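Local coordinates for protein CRISPR-associated endoribonuclease Cas6 1 (Methanocaldococcus jannaschii DSM 2661, PDB 5YI6) that probably cleaves CRISPR transcripts as an RNA-binding endoribonuclease, yielding the CRISPR RNAs that guide antiviral defence, at residues 40-43 against 44-48; 87-90 against 91-95. All coordinates share one frame; numbering follows the deposited sequence.

Interaction 1 (40-43 against 44-48)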
# COMPACT_ATOMS: atom_id res chain seq x y z
N PRO A 40 -18.28 17.18 0.80
CA PRO A 40 -19.00 16.55 1.91
C PRO A 40 -19.06 15.03 1.81
O PRO A 40 -19.25 14.38 2.84
CB PRO A 40 -20.40 17.17 1.83
CG PRO A 40 -20.20 18.46 1.14
CD PRO A 40 -19.00 18.36 0.27
N ALA A 41 -18.88 14.45 0.62
CA ALA A 41 -18.79 13.00 0.51
C ALA A 41 -17.68 12.44 1.39
O ALA A 41 -17.78 11.29 1.86
CB ALA A 41 -18.57 12.58 -0.95
N TYR A 42 -16.62 13.21 1.63
CA TYR A 42 -15.52 12.76 2.47
C TYR A 42 -15.46 13.48 3.81
O TYR A 42 -15.09 12.87 4.81
CB TYR A 42 -14.17 12.97 1.75
CG TYR A 42 -14.10 12.23 0.43
CD1 TYR A 42 -13.84 10.87 0.39
CD2 TYR A 42 -14.28 12.91 -0.79
CE1 TYR A 42 -13.75 10.16 -0.84
CE2 TYR A 42 -14.21 12.20 -2.04
CZ TYR A 42 -13.93 10.85 -2.04
OH TYR A 42 -13.86 10.16 -3.25
N ALA A 43 -15.83 14.75 3.81
CA ALA A 43 -15.54 15.63 4.94
C ALA A 43 -16.14 15.10 6.23
O ALA A 43 -15.44 14.95 7.23
CB ALA A 43 -16.07 17.03 4.62
N LYS A 44 -17.44 14.79 6.24
CA LYS A 44 -18.04 14.30 7.47
C LYS A 44 -17.49 12.93 7.84
O LYS A 44 -17.10 12.68 9.00
CB LYS A 44 -19.56 14.27 7.34
CG LYS A 44 -20.09 14.96 6.06
CD LYS A 44 -21.61 14.79 5.95
CE LYS A 44 -22.20 15.35 4.67
NZ LYS A 44 -22.51 14.26 3.68
N ARG A 45 -17.37 12.05 6.84
CA ARG A 45 -16.97 10.66 7.07
C ARG A 45 -15.55 10.54 7.59
O ARG A 45 -15.26 9.62 8.37
CB ARG A 45 -17.13 9.85 5.78
CG ARG A 45 -18.59 9.67 5.35
CD ARG A 45 -18.68 8.89 4.05
NE ARG A 45 -20.06 8.48 3.77
CZ ARG A 45 -20.73 8.83 2.68
NH1 ARG A 45 -20.13 9.59 1.76
NH2 ARG A 45 -21.97 8.39 2.49
N LEU A 46 -14.64 11.41 7.14
CA LEU A 46 -13.23 11.25 7.43
C LEU A 46 -12.70 12.33 8.36
O LEU A 46 -11.50 12.50 8.50
CB LEU A 46 -12.43 11.17 6.12
CG LEU A 46 -12.81 9.95 5.27
CD1 LEU A 46 -12.06 9.98 3.94
CD2 LEU A 46 -12.52 8.63 6.01
N HIS A 47 -13.60 13.05 9.04
CA HIS A 47 -13.19 14.13 9.93
C HIS A 47 -12.18 13.65 10.97
O HIS A 47 -11.23 14.37 11.29
CB HIS A 47 -14.44 14.70 10.61
CG HIS A 47 -14.16 15.83 11.54
ND1 HIS A 47 -13.78 17.09 11.10
CD2 HIS A 47 -14.19 15.90 12.90
CE1 HIS A 47 -13.59 17.88 12.14
NE2 HIS A 47 -13.83 17.19 13.24
N ASN A 48 -12.35 12.44 11.49
CA ASN A 48 -11.47 11.89 12.52
C ASN A 48 -10.25 11.17 11.98
O ASN A 48 -9.49 10.60 12.77
CB ASN A 48 -12.25 10.95 13.44
CG ASN A 48 -13.29 11.66 14.25
OD1 ASN A 48 -13.12 12.83 14.58
ND2 ASN A 48 -14.38 10.98 14.55
O HOH W 1 -18.70 12.67 4.64
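Leu46 N reaches back to Tyr42 O at 2.8 Å (N-H...O 144°), the i to i+4 backbone bond that joins the short, weakly bonded helical turn 40-43 to the type I beta turn running from Lys44 to His47. Water 1 donates to Pro40 O and accepts from Arg45 N, bridging backbone groups five residues apart. Lys44 lays its aliphatic chain back over Pro40, CE lying 3.8 Å from Pro40 CB; with the chain bent at chi4, NZ comes to 3.4 Å from Pro40 O, a weak hydrogen bond. Arg45 also runs back along the turn. Extended from CG to NE, it places NH1 2.9 Å from Ala41 O, on a carbonyl lone pair and near the guanidinium plane, while the same NH1 forms a salt bridge with Glu100 of helix 88-101. Tyr42 and Leu46 lie side by side, Leu46 CD1 meeting Tyr42 CD1 at 4.1 Å, obliquely to the ring. Both touch helix 88-101, Tyr42 on Leu98, and Tyr42 OH is hydrogen-bonded to Asp101 OD2. The turn thus carries a basic and an apolar grip on helix 88-101 just ahead of His47, by similarity the proton donor of this Cas6 nuclease. His47 CG is anti to the backbone N (chi1 -179°), which leads the imidazole away from the turn, while its CB stays 3.5 Å from Ala43 O.

Interaction 2 (87-90 against 91-95); sequences NNEF and IENFV
Phe90 and Phe94, one turn apart at the start of helix 88-101, lie side by side and point the same way. From Phe90 CB the side chain leaves with CG anti to the backbone N (chi1 169°). CD2 then meets Ile91 CD1 at 3.9 Å, CE2 passes the same methyl slightly farther off, and CZ reaches Phe94 CD2, also at 3.9 Å. Phe94 CB lies over one face of the Phe90 ring, and the two ring planes are inclined at 38° with centroids 5.7 Å apart. Phe52, Phe55 and Ile35 pack round Phe90, whereas Phe94 rests on Ile31, Lys34 and Ile35 of helix 23-35.

Asn87 OD1 accepts Phe90 N at 3.0 Å, with the donor above the amide carbonyl plane. The first i to i+4 backbone bond, Ile91 N to Asn87 O, is weak; the next three, Glu92 N to Asn88 O, Asn93 N to Glu89 O and Phe94 N to Phe90 O, are regular. Water 2 accepts from Asn88 ND2 and donates to Glu92 OE2, bridging these side chains. Glu89 and Asn93 run alongside each other, carboxylate and amide planes 80° apart, but their polar ends have partners outside the turn, Arg2 for Glu89 and Arg45 for Asn93. The arrangement is an asparagine N-cap opening an amphipathic helix, here the second long helix of the ferredoxin-like (RAMP) N-terminal domain of Cas6, lying against strands 5-12 and 78-85 of its antiparallel sheet.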
# COMPACT_ATOMS: atom_id res chain seq x y z
N ASN A 87 -8.06 -0.76 10.77
CA ASN A 87 -9.22 0.01 11.24
C ASN A 87 -10.35 -0.11 10.22
O ASN A 87 -10.34 0.56 9.17
CB ASN A 87 -8.84 1.47 11.45
CG ASN A 87 -9.97 2.27 12.10
OD1 ASN A 87 -11.14 2.08 11.76
ND2 ASN A 87 -9.63 3.13 13.04
N ASN A 88 -11.36 -0.94 10.52
CA ASN A 88 -12.39 -1.16 9.50
C ASN A 88 -13.30 0.04 9.34
O ASN A 88 -13.89 0.22 8.26
CB ASN A 88 -13.20 -2.43 9.78
CG ASN A 88 -14.03 -2.31 11.02
OD1 ASN A 88 -13.58 -1.75 12.02
ND2 ASN A 88 -15.24 -2.85 10.98
N GLU A 89 -13.45 0.86 10.38
CA GLU A 89 -14.27 2.06 10.22
C GLU A 89 -13.65 3.05 9.23
O GLU A 89 -14.37 3.69 8.47
CB GLU A 89 -14.48 2.74 11.59
CG GLU A 89 -15.29 4.04 11.50
CD GLU A 89 -15.58 4.67 12.87
OE1 GLU A 89 -15.19 4.06 13.90
OE2 GLU A 89 -16.16 5.77 12.91
N PHE A 90 -12.32 3.20 9.24
CA PHE A 90 -11.67 4.03 8.22
C PHE A 90 -12.02 3.53 6.83
O PHE A 90 -12.38 4.31 5.94
CB PHE A 90 -10.14 4.03 8.41
CG PHE A 90 -9.40 4.65 7.24
CD1 PHE A 90 -9.43 6.02 7.03
CD2 PHE A 90 -8.72 3.85 6.32
CE1 PHE A 90 -8.78 6.59 5.94
CE2 PHE A 90 -8.06 4.42 5.23
CZ PHE A 90 -8.09 5.80 5.05
N ILE A 91 -11.87 2.23 6.62
CA ILE A 91 -12.07 1.67 5.28
C ILE A 91 -13.53 1.84 4.86
O ILE A 91 -13.81 2.24 3.73
CB ILE A 91 -11.63 0.20 5.22
CG1 ILE A 91 -10.10 0.07 5.39
CG2 ILE A 91 -12.04 -0.43 3.86
CD1 ILE A 91 -9.29 0.65 4.22
N GLU A 92 -14.47 1.53 5.76
CA GLU A 92 -15.89 1.65 5.39
C GLU A 92 -16.24 3.10 5.05
O GLU A 92 -16.96 3.36 4.08
CB GLU A 92 -16.78 1.14 6.53
CG GLU A 92 -16.66 -0.36 6.82
CD GLU A 92 -17.50 -1.23 5.90
OE1 GLU A 92 -17.97 -0.75 4.83
OE2 GLU A 92 -17.65 -2.43 6.23
N ASN A 93 -15.79 4.06 5.89
CA ASN A 93 -16.08 5.46 5.62
C ASN A 93 -15.46 5.94 4.32
O ASN A 93 -16.11 6.66 3.54
CB ASN A 93 -15.57 6.32 6.78
CG ASN A 93 -16.49 6.28 7.99
OD1 ASN A 93 -17.40 5.48 8.06
ND2 ASN A 93 -16.17 7.08 8.99
N PHE A 94 -14.20 5.57 4.08
CA PHE A 94 -13.52 5.99 2.85
C PHE A 94 -14.21 5.39 1.63
O PHE A 94 -14.44 6.09 0.63
CB PHE A 94 -12.03 5.60 2.95
CG PHE A 94 -11.16 6.17 1.86
CD1 PHE A 94 -11.55 7.30 1.14
CD2 PHE A 94 -9.91 5.60 1.61
CE1 PHE A 94 -10.70 7.85 0.16
CE2 PHE A 94 -9.08 6.12 0.61
CZ PHE A 94 -9.49 7.25 -0.11
N VAL A 95 -14.56 4.10 1.69
CA VAL A 95 -15.26 3.47 0.56
C VAL A 95 -16.59 4.16 0.29
O VAL A 95 -16.94 4.42 -0.86
CB VAL A 95 -15.47 1.96 0.84
CG1 VAL A 95 -16.57 1.34 -0.08
CG2 VAL A 95 -14.17 1.19 0.68
O HOH W 2 -17.19 -3.15 8.88

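How the interactions relate
From the N terminus the chain passes strand 5-12 and helix 23-35 before interaction 1 closes its short turn; strands 56-57 to 78-85 follow, and interaction 2 then opens helix 88-101. The two are local contacts in series, neither nested nor crossed, with centres about 11 Å apart. They nevertheless touch: Asn93 ND2 lies 2.8 Å from Arg45 O, a probable hydrogen bond, Leu46 packs on both Asn93 and Phe94, and Tyr42 CE1 meets Phe94 CE1 at 4.0 Å. Through this interface the segment carrying His47 is fastened to helix 88-101, which in turn packs against helix 23-35 and the N-terminal sheet.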